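Local atomic coordinates of inorganic pyrophosphatase (Neisseria gonorrhoeae, PDB entry 5TEA), a protein that probably hydrolyses inorganic pyrophosphate to two phosphate ions with the help of magnesium, working as a homohexamer in the cytoplasm. Residues 23-28 with 96-101; 81-86 with 117-122; 100-105 with 113-118; 60-65 with 144-149; 37-42 with 53-58. One frame throughout, in Å; residues are numbered along the deposited sequence.

How the contacts relate
Contacts 1, 2 and 3 share one mixed sheet: strand 94-107 pairs with 25-32 in contact 1 and with 110-119 in contact 3, and 110-119 pairs in turn with 80-83 in contact 2. The centres of contacts 1 and 2 lie about 9 Å apart. Contact 4 brings helix 137-149 against the approach to strand 64-67 and touches contact 3 through Phe147 and Lys114. Contact 5, a separate hairpin, is centred about 25 Å from contact 1. The bound calcium ion lies nearest contacts 3 and 4, about 5 Å from the Lys114 side chain and 6 Å from that of Tyr65; contact 5 supplies two predicted substrate residues, Lys39 and Arg53.

Contact 1: residues 23-28 with 96-101; sequences GGIINV and EARVIG
Gly24 and Ile26 carry the backbone pairing with Ala97 and Val99. Val99 N reaches Gly24 O at 2.9 Å, while Ile26 and Ala97 exchange two bonds, Ile26 N to Ala97 O and Ala97 N to Ile26 O, both at 2.8 Å. Three CA-H...O contacts accompany them, among them Ile25 CA to Ala97 O at 3.3 Å. The strands are antiparallel neighbours in the mixed sheet of the pyrophosphatase fold, their directions 126° apart; where 25-28 begins, Gly24 and Ile25 both face Asp20 in a G1 beta bulge.

Apolar packing lies on the face of Ile26 and Ala97, with Val99 beside it. Ile26 CG1, set between N and the carbonyl carbon (chi1 65°), puts CD1 3.6 Å from Val99 CG2, the side chains crossing at about a right angle. Val28 CG2 rests on Ala97 CB at 4.0 Å; helix 167-183 covers Ile26 and Val99. On the other face Ile25 CD1 touches Arg98 CB at 3.9 Å and lies over one face of the guanidinium.

Polar contacts end that face, where Asn27 and Glu96 run side by side. A water donates to Asn27 OD1 and, weakly, to Glu96 OE2, while Asn27 ND2 donates to Thr17 O.

Contact 2: residues 81-86 with 117-122; sequences VLLVTE and CVPADD
Leu83 and Cys117 form a parallel bridge between strands 81-83 and 117-119, and the close packing gathers round it. Cys117 is held at both ends of its backbone: its N gives a bond to Leu82 O at 2.8 Å, and its O receives Val84 N at 3.0 Å. Both bonds are nearly straight. On the Leu83-Cys117 face, Cys117 SG meets Val81 CG1 at 3.8 Å and Cys117 CB meets Leu83 CD1 at 3.9 Å. With CG anti to the backbone N (chi1 178°) and chi2 at 74°, Leu83 sends CD1 along the partner strand, over the Val118 carbonyl carbon and beside the Pro119 ring. Ala97 and Ile26, from neighbouring strands of the same sheet, also touch Cys117.

Past the bridge the chains diverge and the contact thins. The Thr85 and Pro119 side chains cross at about a right angle, Thr85 CG2 3.8 Å from Pro119 CG, while Thr85 OG1 turns to Gln87 and Asn64. At this looser end, where Glu86 is exposed and Asp122 buried, their carboxylates approach, Glu86 OE1 to Asp122 OD2 at 3.9 Å, the planes 47° apart. A water accepts from Glu86 N and donates to Glu86 OE1 at 2.8 Å, reaching Asp122 OD2 only weakly. Asn124 binds Glu86 OE1 through its side chain and Asp122 OD1 through its backbone N; Asn125 ND2 holds Glu86 OE2, and Asn125 N also gives to Asp122 OD1. The apolar end thus combines backbone bonds with side-chain packing, whereas at the looser end amide N-H groups and water probably ease the repulsion of two like charges.

Contact 3: residues 100-105 with 113-118; sequences IGVMKF and DKIVCV
A beta hairpin, strand 94-107 turning back into strand 110-119, runs through the centre of the pyrophosphatase sheet, and this contact is a central part of it. Met103 and Lys114 exchange backbone bonds, Met103 N to Lys114 O at 2.8 Å and Lys114 N to Met103 O at 3.0 Å. A classic beta bulge interrupts the register: Ile100 and Gly101 both face Val116, whose O takes Ile100 N at 2.9 Å and Gly101 N weakly, while Val116 N reaches Gly101 O from above the carbonyl plane. Within the bulge Ile100 CG1 packs on Val116 CG1 at 3.8 Å.

Met103 and Lys114 also lie side by side, Met103 CE against Lys114 CD at 3.9 Å. The bend at its last torsion (chi4 -62°) directs Lys114 NZ to Asp112 and Asp80, ligands of the bound calcium ion, predicted to bind magnesium; its CE comes obliquely to Phe105 CD2. Helix 167-183 covers the Val102-Ile115 face.

At the turn end the Asp113 carboxylate is shared. Its OD1 accepts Phe105 N at 3.0 Å, nearly along the C-O bond. Lys104, folded back at chi2 and chi3, brings NZ within 2.8 Å of Asp113 OD2, on its syn side and 27° out of the carboxylate plane.

Contact 4: residues 60-65 with 144-149; sequences AKPTNY and EFHFNH
The loop leading into strand 64-65 passes the last turn of helix 137-149 with its backbone well clear, Pro62 CA lying 7.4 Å from His146 CA, so side chains bridge the gap. His146 is the centre. A chi1 of 174°, which turns CG directly away from its own amide nitrogen, extends the imidazole to the loop, where it is met on a face and at an edge. Over the face lies the Pro62 ring: its CD stands 3.5 Å from the ring centroid and 9° off the normal, a CH-pi contact centred on the imidazole. At the edge, Lys61 NZ donates to His146 NE2 at 2.9 Å, only 1° out of the ring plane. This bond uses NE2 as the acceptor. Ala60 O lies obliquely to the same ring, 3.4 Å from His146 CE1.

Lys61 arrives through bends at chi2 and chi3 that bring NZ to the imidazole edge, the two side chains at about a right angle; its ammonium also makes a cation-pi contact with Tyr150. Phe147 extends the packing inward. One face of its ring is covered by His146 CD2, and its CZ meets Tyr65 CE1 at 4.0 Å, at the edge of the tyrosine ring. Leu82, from strand 80-83, touches both Tyr65 and Phe147, while Ile58 of a neighbouring subunit packs on Pro62. The arrangement is consistent with a place in the wall of the active site: Tyr65 and Tyr150 are both predicted substrate-binding residues, and Tyr65 also packs on the calcium ligand Asp80.

Contact 5: residues 37-42 with 53-58; sequences NHKIEW and RIEPAI. Unlike the reference sequence in segment 53-58: Ile54 (reference Val).
Lys39 and Arg53, both predicted to bind substrate, meet on one face of the beta hairpin formed by strands 38-43 and 48-54. Lys39 N bonds Arg53 O at 3.0 Å, and in the loop residues next to the hairpin Glu55 N bonds Asn37 O at 2.8 Å.

Lys39 leaves the strand with its CB 3.6 Å from Arg53 O and near Glu55 OE2. CG passes Glu55 OE2 more distantly. CD then sits over the centre of the Arg53 guanidinium, 3.5 Å from Arg53 CZ, and CE continues over the same face, near Arg53 NH1. At the tip, after the bend at chi4 (-40°), NZ turns to a salt bridge with Asp52. Glu55 steadies the guanidinium at its rim: Arg53 NE gives a straight bond to Glu55 OE1 at 3.1 Å, in the guanidinium plane but above that of the carboxylate, and Arg53 NH2 salt-bridges Glu55 OE2 at 2.9 Å, a bent, weak bond. The two cations are consistent with a site for the anionic substrate.

On the opposite face Ile54 runs beside His38, its CD1 3.6 Å from His38 CD2. Asp122 of a neighbouring subunit packs on Ile54. Asn37 ND2 bonds Glu55 O at 3.0 Å, the acceptor 25° out of the amide plane.

Contact 1: residues 23-28 with 96-101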
# COMPACT_ATOMS: atom_id res chain seq x y z
N GLY B 23 -2.54 35.37 -12.10
CA GLY B 23 -3.49 34.44 -12.67
C GLY B 23 -3.91 33.31 -11.76
O GLY B 23 -4.81 32.54 -12.11
N GLY B 24 -3.28 33.18 -10.60
CA GLY B 24 -3.59 32.13 -9.66
C GLY B 24 -3.04 30.77 -10.01
O GLY B 24 -3.46 29.78 -9.40
N ILE B 25 -2.13 30.67 -10.97
CA ILE B 25 -1.49 29.41 -11.32
C ILE B 25 -0.01 29.58 -11.01
O ILE B 25 0.68 30.32 -11.72
CB ILE B 25 -1.71 29.03 -12.80
CG1 ILE B 25 -3.19 29.12 -13.16
CG2 ILE B 25 -1.16 27.60 -13.08
CD1 ILE B 25 -4.04 28.14 -12.43
N ILE B 26 0.47 28.93 -9.94
CA ILE B 26 1.83 29.13 -9.47
C ILE B 26 2.61 27.82 -9.58
O ILE B 26 2.04 26.75 -9.80
CB ILE B 26 1.86 29.63 -8.01
CG1 ILE B 26 1.29 28.54 -7.09
CG2 ILE B 26 1.12 30.97 -7.92
CD1 ILE B 26 1.31 28.90 -5.63
N ASN B 27 3.92 27.91 -9.38
CA ASN B 27 4.78 26.73 -9.37
C ASN B 27 4.97 26.26 -7.93
O ASN B 27 5.25 27.08 -7.05
CB ASN B 27 6.14 27.02 -10.03
CG ASN B 27 6.00 27.36 -11.51
OD1 ASN B 27 5.18 26.79 -12.20
ND2 ASN B 27 6.81 28.31 -11.98
N VAL B 28 4.82 24.96 -7.71
CA VAL B 28 4.93 24.35 -6.39
C VAL B 28 5.88 23.17 -6.48
O VAL B 28 5.83 22.40 -7.44
CB VAL B 28 3.54 23.91 -5.85
CG1 VAL B 28 3.68 23.06 -4.59
CG2 VAL B 28 2.71 25.16 -5.55
N GLU B 96 2.61 22.96 -11.87
CA GLU B 96 1.76 24.14 -11.89
C GLU B 96 0.51 23.84 -11.08
O GLU B 96 -0.14 22.80 -11.28
CB GLU B 96 1.41 24.51 -13.33
CG GLU B 96 2.65 24.87 -14.12
CD GLU B 96 2.34 25.45 -15.49
OE1 GLU B 96 1.15 25.59 -15.82
OE2 GLU B 96 3.29 25.76 -16.24
N ALA B 97 0.19 24.73 -10.14
CA ALA B 97 -0.90 24.49 -9.21
C ALA B 97 -1.80 25.71 -9.13
O ALA B 97 -1.33 26.85 -9.20
CB ALA B 97 -0.37 24.15 -7.81
N ARG B 98 -3.10 25.47 -8.96
CA ARG B 98 -4.04 26.57 -8.79
C ARG B 98 -4.12 26.94 -7.31
O ARG B 98 -4.25 26.05 -6.46
CB ARG B 98 -5.43 26.19 -9.31
CG ARG B 98 -6.55 27.12 -8.83
CD ARG B 98 -7.91 26.72 -9.38
NE ARG B 98 -8.06 27.09 -10.79
CZ ARG B 98 -8.44 28.28 -11.23
NH1 ARG B 98 -8.72 29.27 -10.39
NH2 ARG B 98 -8.53 28.50 -12.54
N VAL B 99 -4.01 28.24 -7.02
CA VAL B 99 -4.19 28.78 -5.67
C VAL B 99 -5.68 28.84 -5.36
O VAL B 99 -6.43 29.52 -6.07
CB VAL B 99 -3.57 30.18 -5.57
CG1 VAL B 99 -3.86 30.82 -4.19
CG2 VAL B 99 -2.09 30.16 -5.88
N ILE B 100 -6.13 28.16 -4.31
CA ILE B 100 -7.54 28.20 -3.94
C ILE B 100 -7.81 28.83 -2.58
O ILE B 100 -8.99 29.06 -2.26
CB ILE B 100 -8.23 26.82 -4.02
CG1 ILE B 100 -7.72 25.87 -2.94
CG2 ILE B 100 -8.15 26.23 -5.45
CD1 ILE B 100 -8.55 24.60 -2.80
N GLY B 101 -6.79 29.16 -1.80
CA GLY B 101 -7.01 29.77 -0.50
C GLY B 101 -5.71 29.85 0.29
O GLY B 101 -4.63 29.53 -0.23
O HOH W 1 6.22 25.60 -14.61

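Contact 2: residues 81-86 with 117-122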
# COMPACT_ATOMS: atom_id res chain seq x y z
N VAL B 81 3.12 25.22 1.20
CA VAL B 81 1.96 24.89 0.36
C VAL B 81 1.32 23.62 0.89
O VAL B 81 2.01 22.62 1.11
CB VAL B 81 2.35 24.70 -1.12
CG1 VAL B 81 1.12 24.27 -1.94
CG2 VAL B 81 2.95 25.98 -1.69
N LEU B 82 -0.00 23.67 1.08
CA LEU B 82 -0.84 22.49 1.28
C LEU B 82 -1.46 22.15 -0.08
O LEU B 82 -2.31 22.88 -0.58
CB LEU B 82 -1.93 22.78 2.32
CG LEU B 82 -1.40 23.35 3.65
CD1 LEU B 82 -2.53 23.54 4.65
CD2 LEU B 82 -0.31 22.44 4.24
N LEU B 83 -1.00 21.05 -0.69
CA LEU B 83 -1.44 20.64 -2.02
C LEU B 83 -2.36 19.44 -1.87
O LEU B 83 -1.92 18.37 -1.42
CB LEU B 83 -0.25 20.30 -2.91
CG LEU B 83 -0.60 19.81 -4.31
CD1 LEU B 83 -1.07 20.98 -5.17
CD2 LEU B 83 0.59 19.10 -4.94
N VAL B 84 -3.62 19.61 -2.24
CA VAL B 84 -4.66 18.61 -2.03
C VAL B 84 -4.81 17.77 -3.29
O VAL B 84 -5.06 18.30 -4.37
CB VAL B 84 -5.99 19.26 -1.64
CG1 VAL B 84 -7.11 18.22 -1.52
CG2 VAL B 84 -5.81 20.07 -0.33
N THR B 85 -4.64 16.45 -3.15
CA THR B 85 -4.85 15.51 -4.24
C THR B 85 -5.58 14.29 -3.67
O THR B 85 -5.58 14.06 -2.47
CB THR B 85 -3.54 15.01 -4.89
OG1 THR B 85 -2.73 14.36 -3.90
CG2 THR B 85 -2.74 16.15 -5.53
N GLU B 86 -6.15 13.49 -4.57
CA GLU B 86 -6.77 12.24 -4.13
C GLU B 86 -5.72 11.20 -3.74
O GLU B 86 -5.90 10.47 -2.76
CB GLU B 86 -7.70 11.70 -5.23
CG GLU B 86 -9.09 12.36 -5.29
CD GLU B 86 -9.18 13.60 -6.21
OE1 GLU B 86 -8.61 13.60 -7.34
OE2 GLU B 86 -9.84 14.58 -5.80
N CYS B 117 -3.55 24.73 -2.35
CA CYS B 117 -3.47 24.58 -3.79
C CYS B 117 -4.03 23.23 -4.20
O CYS B 117 -4.08 22.29 -3.41
CB CYS B 117 -2.02 24.67 -4.31
SG CYS B 117 -1.23 26.27 -4.15
N VAL B 118 -4.38 23.15 -5.48
CA VAL B 118 -4.63 21.87 -6.16
C VAL B 118 -3.84 21.89 -7.47
O VAL B 118 -3.47 22.97 -7.96
CB VAL B 118 -6.14 21.66 -6.44
CG1 VAL B 118 -6.91 21.51 -5.11
CG2 VAL B 118 -6.71 22.84 -7.28
N PRO B 119 -3.57 20.73 -8.05
CA PRO B 119 -2.93 20.73 -9.38
C PRO B 119 -3.77 21.54 -10.36
O PRO B 119 -5.01 21.49 -10.32
CB PRO B 119 -2.90 19.25 -9.76
CG PRO B 119 -2.99 18.51 -8.44
CD PRO B 119 -3.91 19.37 -7.61
N ALA B 120 -3.09 22.29 -11.22
CA ALA B 120 -3.81 23.19 -12.13
C ALA B 120 -4.58 22.42 -13.20
O ALA B 120 -5.59 22.92 -13.71
CB ALA B 120 -2.86 24.19 -12.78
N ASP B 121 -4.13 21.21 -13.52
CA ASP B 121 -4.75 20.37 -14.55
C ASP B 121 -5.04 19.03 -13.86
O ASP B 121 -4.16 18.17 -13.78
CB ASP B 121 -3.79 20.24 -15.75
CG ASP B 121 -4.41 19.51 -16.94
OD1 ASP B 121 -5.50 18.94 -16.82
OD2 ASP B 121 -3.77 19.52 -18.01
N ASP B 122 -6.25 18.88 -13.33
CA ASP B 122 -6.67 17.66 -12.62
C ASP B 122 -7.79 17.00 -13.41
O ASP B 122 -8.95 17.40 -13.30
CB ASP B 122 -7.13 17.99 -11.19
CG ASP B 122 -7.43 16.72 -10.37
OD1 ASP B 122 -7.74 15.67 -10.95
OD2 ASP B 122 -7.35 16.78 -9.14
O HOH W 2 -5.85 14.17 -7.43

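Contact 3: residues 100-105 with 113-118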
# COMPACT_ATOMS: atom_id res chain seq x y z
N ILE B 100 -6.13 28.16 -4.31
CA ILE B 100 -7.54 28.20 -3.94
C ILE B 100 -7.81 28.83 -2.58
O ILE B 100 -8.99 29.06 -2.26
CB ILE B 100 -8.23 26.82 -4.02
CG1 ILE B 100 -7.72 25.87 -2.94
CG2 ILE B 100 -8.15 26.23 -5.45
CD1 ILE B 100 -8.55 24.60 -2.80
N GLY B 101 -6.79 29.16 -1.80
CA GLY B 101 -7.01 29.77 -0.50
C GLY B 101 -5.71 29.85 0.29
O GLY B 101 -4.63 29.53 -0.23
N VAL B 102 -5.82 30.30 1.53
CA VAL B 102 -4.67 30.36 2.43
C VAL B 102 -5.10 29.99 3.84
O VAL B 102 -6.16 30.41 4.31
CB VAL B 102 -3.97 31.74 2.39
CG1 VAL B 102 -4.95 32.90 2.66
CG2 VAL B 102 -2.75 31.76 3.32
N MET B 103 -4.28 29.15 4.48
CA MET B 103 -4.43 28.88 5.90
C MET B 103 -3.54 29.87 6.65
O MET B 103 -2.32 29.74 6.61
CB MET B 103 -4.04 27.43 6.21
CG MET B 103 -4.36 27.03 7.63
SD MET B 103 -3.83 25.34 7.99
CE MET B 103 -2.08 25.61 8.28
N LYS B 104 -4.15 30.89 7.28
CA LYS B 104 -3.38 31.81 8.10
C LYS B 104 -2.98 31.13 9.40
O LYS B 104 -3.84 30.61 10.12
CB LYS B 104 -4.19 33.08 8.41
CG LYS B 104 -4.52 33.89 7.17
CD LYS B 104 -3.28 34.53 6.57
CE LYS B 104 -2.78 35.66 7.46
NZ LYS B 104 -1.66 36.44 6.87
N PHE B 105 -1.69 31.14 9.70
CA PHE B 105 -1.17 30.22 10.71
C PHE B 105 -0.03 30.88 11.46
O PHE B 105 0.82 31.56 10.86
CB PHE B 105 -0.71 28.93 10.04
CG PHE B 105 -0.29 27.84 11.00
CD1 PHE B 105 -1.19 27.28 11.88
CD2 PHE B 105 1.01 27.36 10.96
CE1 PHE B 105 -0.79 26.27 12.76
CE2 PHE B 105 1.42 26.33 11.82
CZ PHE B 105 0.52 25.79 12.72
N ASP B 113 2.11 31.22 7.29
CA ASP B 113 0.95 30.93 6.47
C ASP B 113 1.25 29.82 5.47
O ASP B 113 2.40 29.62 5.06
CB ASP B 113 0.50 32.17 5.69
CG ASP B 113 0.07 33.31 6.59
OD1 ASP B 113 -0.37 33.04 7.72
OD2 ASP B 113 0.16 34.49 6.15
N LYS B 114 0.20 29.12 5.04
CA LYS B 114 0.32 28.03 4.09
C LYS B 114 -0.71 28.21 2.98
O LYS B 114 -1.91 28.30 3.26
CB LYS B 114 0.17 26.68 4.81
CG LYS B 114 1.04 26.65 6.08
CD LYS B 114 1.43 25.28 6.54
CE LYS B 114 2.08 25.37 7.92
NZ LYS B 114 3.33 26.18 7.89
N ILE B 115 -0.24 28.30 1.75
CA ILE B 115 -1.12 28.49 0.59
C ILE B 115 -1.78 27.16 0.29
O ILE B 115 -1.11 26.12 0.27
CB ILE B 115 -0.31 29.00 -0.61
CG1 ILE B 115 0.57 30.19 -0.21
CG2 ILE B 115 -1.24 29.39 -1.77
CD1 ILE B 115 -0.26 31.37 0.33
N VAL B 116 -3.10 27.16 0.07
CA VAL B 116 -3.84 25.95 -0.26
C VAL B 116 -3.96 25.86 -1.78
O VAL B 116 -4.39 26.83 -2.43
CB VAL B 116 -5.22 25.92 0.41
CG1 VAL B 116 -5.88 24.56 0.17
CG2 VAL B 116 -5.11 26.24 1.90
N CYS B 117 -3.55 24.73 -2.35
CA CYS B 117 -3.47 24.58 -3.79
C CYS B 117 -4.03 23.23 -4.20
O CYS B 117 -4.08 22.29 -3.41
CB CYS B 117 -2.02 24.67 -4.31
SG CYS B 117 -1.23 26.27 -4.15
N VAL B 118 -4.38 23.15 -5.48
CA VAL B 118 -4.63 21.87 -6.16
C VAL B 118 -3.84 21.89 -7.47
O VAL B 118 -3.47 22.97 -7.96
CB VAL B 118 -6.14 21.66 -6.44
CG1 VAL B 118 -6.91 21.51 -5.11
CG2 VAL B 118 -6.71 22.84 -7.28

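Contact 4: residues 60-65 with 144-149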
# COMPACT_ATOMS: atom_id res chain seq x y z
N ALA B 60 0.45 12.17 10.76
CA ALA B 60 0.79 12.15 9.34
C ALA B 60 0.18 13.36 8.65
O ALA B 60 -0.88 13.85 9.03
CB ALA B 60 0.27 10.87 8.67
N LYS B 61 0.89 13.87 7.65
CA LYS B 61 0.40 15.06 6.95
C LYS B 61 -0.95 14.78 6.30
O LYS B 61 -1.09 13.77 5.59
CB LYS B 61 1.40 15.52 5.88
CG LYS B 61 2.67 16.14 6.41
CD LYS B 61 2.38 17.39 7.25
CE LYS B 61 3.27 17.46 8.49
NZ LYS B 61 2.81 18.49 9.48
N PRO B 62 -1.96 15.64 6.50
CA PRO B 62 -3.27 15.37 5.90
C PRO B 62 -3.35 15.73 4.42
O PRO B 62 -4.28 15.26 3.74
CB PRO B 62 -4.23 16.26 6.73
CG PRO B 62 -3.35 17.41 7.18
CD PRO B 62 -1.99 16.80 7.41
N THR B 63 -2.44 16.56 3.91
CA THR B 63 -2.33 16.87 2.49
C THR B 63 -0.88 16.71 2.08
O THR B 63 -0.01 16.56 2.93
CB THR B 63 -2.77 18.31 2.17
OG1 THR B 63 -1.75 19.21 2.65
CG2 THR B 63 -4.09 18.64 2.87
N ASN B 64 -0.60 16.78 0.79
CA ASN B 64 0.79 16.92 0.39
C ASN B 64 1.30 18.26 0.90
O ASN B 64 0.53 19.20 1.10
CB ASN B 64 0.94 16.82 -1.13
CG ASN B 64 0.31 15.58 -1.69
OD1 ASN B 64 0.86 14.47 -1.57
ND2 ASN B 64 -0.84 15.75 -2.34
N TYR B 65 2.61 18.34 1.12
CA TYR B 65 3.22 19.53 1.70
C TYR B 65 4.37 19.99 0.81
O TYR B 65 5.26 19.19 0.50
CB TYR B 65 3.72 19.23 3.12
CG TYR B 65 4.02 20.43 3.98
CD1 TYR B 65 3.02 21.00 4.78
CD2 TYR B 65 5.30 20.97 4.05
CE1 TYR B 65 3.29 22.09 5.58
CE2 TYR B 65 5.57 22.05 4.87
CZ TYR B 65 4.56 22.60 5.63
OH TYR B 65 4.82 23.67 6.46
N GLU B 144 -7.29 21.83 9.83
CA GLU B 144 -7.19 22.78 10.94
C GLU B 144 -6.78 22.06 12.22
O GLU B 144 -5.89 22.52 12.94
CB GLU B 144 -8.51 23.51 11.13
CG GLU B 144 -8.45 24.62 12.19
CD GLU B 144 -9.70 25.48 12.20
OE1 GLU B 144 -10.29 25.70 11.12
OE2 GLU B 144 -10.10 25.93 13.29
N PHE B 145 -7.43 20.93 12.51
CA PHE B 145 -7.08 20.21 13.73
C PHE B 145 -5.63 19.76 13.69
O PHE B 145 -4.91 19.87 14.70
CB PHE B 145 -8.01 19.01 13.93
CG PHE B 145 -7.75 18.27 15.24
CD1 PHE B 145 -6.72 17.34 15.34
CD2 PHE B 145 -8.53 18.52 16.36
CE1 PHE B 145 -6.46 16.69 16.53
CE2 PHE B 145 -8.29 17.86 17.56
CZ PHE B 145 -7.26 16.94 17.64
N HIS B 146 -5.20 19.22 12.55
CA HIS B 146 -3.82 18.76 12.41
C HIS B 146 -2.84 19.86 12.79
O HIS B 146 -1.95 19.66 13.62
CB HIS B 146 -3.55 18.28 10.97
CG HIS B 146 -2.11 17.93 10.73
ND1 HIS B 146 -1.56 16.72 11.11
CD2 HIS B 146 -1.09 18.66 10.23
CE1 HIS B 146 -0.27 16.71 10.81
NE2 HIS B 146 0.04 17.89 10.29
N PHE B 147 -2.98 21.02 12.16
CA PHE B 147 -1.96 22.04 12.38
C PHE B 147 -2.10 22.72 13.74
O PHE B 147 -1.12 23.29 14.21
CB PHE B 147 -1.99 23.07 11.23
CG PHE B 147 -1.32 22.55 10.00
CD1 PHE B 147 0.07 22.49 9.93
CD2 PHE B 147 -2.07 22.05 8.93
CE1 PHE B 147 0.72 21.95 8.81
CE2 PHE B 147 -1.42 21.50 7.81
CZ PHE B 147 -0.04 21.47 7.74
N ASN B 148 -3.28 22.66 14.36
CA ASN B 148 -3.45 23.16 15.73
C ASN B 148 -2.82 22.24 16.77
O ASN B 148 -2.56 22.68 17.89
CB ASN B 148 -4.94 23.34 16.05
CG ASN B 148 -5.50 24.65 15.54
OD1 ASN B 148 -4.75 25.59 15.28
ND2 ASN B 148 -6.83 24.74 15.42
N HIS B 149 -2.57 20.98 16.42
CA HIS B 149 -2.18 20.00 17.43
C HIS B 149 -0.92 19.19 17.12
O HIS B 149 -0.53 18.36 17.95
CB HIS B 149 -3.35 19.04 17.66
CG HIS B 149 -4.53 19.69 18.30
ND1 HIS B 149 -4.59 19.93 19.66
CD2 HIS B 149 -5.68 20.18 17.78
CE1 HIS B 149 -5.74 20.52 19.95
NE2 HIS B 149 -6.42 20.69 18.83

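Contact 5: residues 37-42 with 53-58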
# COMPACT_ATOMS: atom_id res chain seq x y z
N ASN B 37 4.49 10.51 7.79
CA ASN B 37 4.97 11.16 9.01
C ASN B 37 6.45 11.50 8.94
O ASN B 37 7.10 11.67 9.98
CB ASN B 37 4.67 10.31 10.26
CG ASN B 37 5.43 8.99 10.27
OD1 ASN B 37 5.67 8.39 9.22
ND2 ASN B 37 5.80 8.51 11.46
N HIS B 38 7.00 11.59 7.73
CA HIS B 38 8.39 11.99 7.54
C HIS B 38 8.43 13.48 7.25
O HIS B 38 7.83 13.94 6.27
CB HIS B 38 9.03 11.19 6.42
CG HIS B 38 9.16 9.73 6.74
ND1 HIS B 38 9.56 8.79 5.81
CD2 HIS B 38 8.92 9.06 7.89
CE1 HIS B 38 9.57 7.60 6.38
NE2 HIS B 38 9.19 7.73 7.64
N LYS B 39 9.09 14.23 8.12
CA LYS B 39 9.20 15.68 7.88
C LYS B 39 10.36 15.90 6.92
O LYS B 39 11.52 15.96 7.32
CB LYS B 39 9.41 16.45 9.17
CG LYS B 39 9.48 17.96 8.91
CD LYS B 39 9.90 18.69 10.17
CE LYS B 39 9.89 20.19 9.96
NZ LYS B 39 10.41 20.55 8.61
N ILE B 40 10.03 16.05 5.64
CA ILE B 40 11.00 16.24 4.59
C ILE B 40 10.97 17.70 4.18
O ILE B 40 9.89 18.29 4.04
CB ILE B 40 10.71 15.30 3.40
CG1 ILE B 40 10.82 13.85 3.88
CG2 ILE B 40 11.68 15.54 2.24
CD1 ILE B 40 10.25 12.84 2.91
N GLU B 41 12.14 18.29 4.03
CA GLU B 41 12.29 19.69 3.69
C GLU B 41 13.30 19.83 2.56
O GLU B 41 14.32 19.13 2.55
CB GLU B 41 12.76 20.48 4.91
CG GLU B 41 12.47 21.96 4.87
CD GLU B 41 12.98 22.66 6.13
OE1 GLU B 41 13.91 22.12 6.78
OE2 GLU B 41 12.44 23.74 6.46
N TRP B 42 13.01 20.70 1.61
CA TRP B 42 14.02 21.09 0.64
C TRP B 42 15.09 21.92 1.34
O TRP B 42 14.79 22.96 1.93
CB TRP B 42 13.38 21.89 -0.50
CG TRP B 42 14.34 22.53 -1.44
CD1 TRP B 42 14.64 23.87 -1.54
CD2 TRP B 42 15.12 21.88 -2.44
NE1 TRP B 42 15.55 24.08 -2.54
CE2 TRP B 42 15.86 22.87 -3.11
CE3 TRP B 42 15.26 20.54 -2.84
CZ2 TRP B 42 16.74 22.57 -4.16
CZ3 TRP B 42 16.13 20.25 -3.88
CH2 TRP B 42 16.86 21.26 -4.53
N ARG B 53 13.23 14.90 10.51
CA ARG B 53 12.88 14.08 11.66
C ARG B 53 11.69 13.20 11.31
O ARG B 53 11.01 13.42 10.31
CB ARG B 53 12.54 14.95 12.88
CG ARG B 53 11.33 15.83 12.69
CD ARG B 53 11.12 16.69 13.92
NE ARG B 53 9.85 17.41 13.87
CZ ARG B 53 9.74 18.71 13.66
NH1 ARG B 53 10.83 19.45 13.47
NH2 ARG B 53 8.54 19.28 13.63
N ILE B 54 11.48 12.17 12.14
CA ILE B 54 10.26 11.37 12.12
C ILE B 54 9.25 12.02 13.05
O ILE B 54 9.54 12.26 14.23
CB ILE B 54 10.53 9.92 12.55
CG1 ILE B 54 11.74 9.33 11.80
CG2 ILE B 54 9.26 9.07 12.36
CD1 ILE B 54 11.53 9.07 10.32
N GLU B 55 8.04 12.31 12.53
CA GLU B 55 6.98 12.88 13.34
C GLU B 55 6.15 11.77 13.96
O GLU B 55 6.20 10.63 13.50
CB GLU B 55 6.09 13.78 12.48
CG GLU B 55 6.82 14.93 11.79
CD GLU B 55 7.03 16.13 12.69
OE1 GLU B 55 7.11 15.95 13.93
OE2 GLU B 55 7.13 17.26 12.16
N PRO B 56 5.37 12.05 15.01
CA PRO B 56 4.44 11.03 15.52
C PRO B 56 3.52 10.52 14.41
O PRO B 56 2.99 11.29 13.61
CB PRO B 56 3.65 11.79 16.60
CG PRO B 56 4.61 12.86 17.06
CD PRO B 56 5.31 13.30 15.79
N ALA B 57 3.36 9.20 14.36
CA ALA B 57 2.55 8.57 13.33
C ALA B 57 1.11 9.07 13.33
O ALA B 57 0.48 9.15 12.28
CB ALA B 57 2.58 7.05 13.49
N ILE B 58 0.58 9.43 14.50
CA ILE B 58 -0.77 9.97 14.56
C ILE B 58 -0.88 11.33 13.90
O ILE B 58 -2.00 11.80 13.68
CB ILE B 58 -1.28 10.08 16.01
CG1 ILE B 58 -0.32 10.93 16.84
CG2 ILE B 58 -1.45 8.68 16.63
CD1 ILE B 58 -0.89 11.36 18.16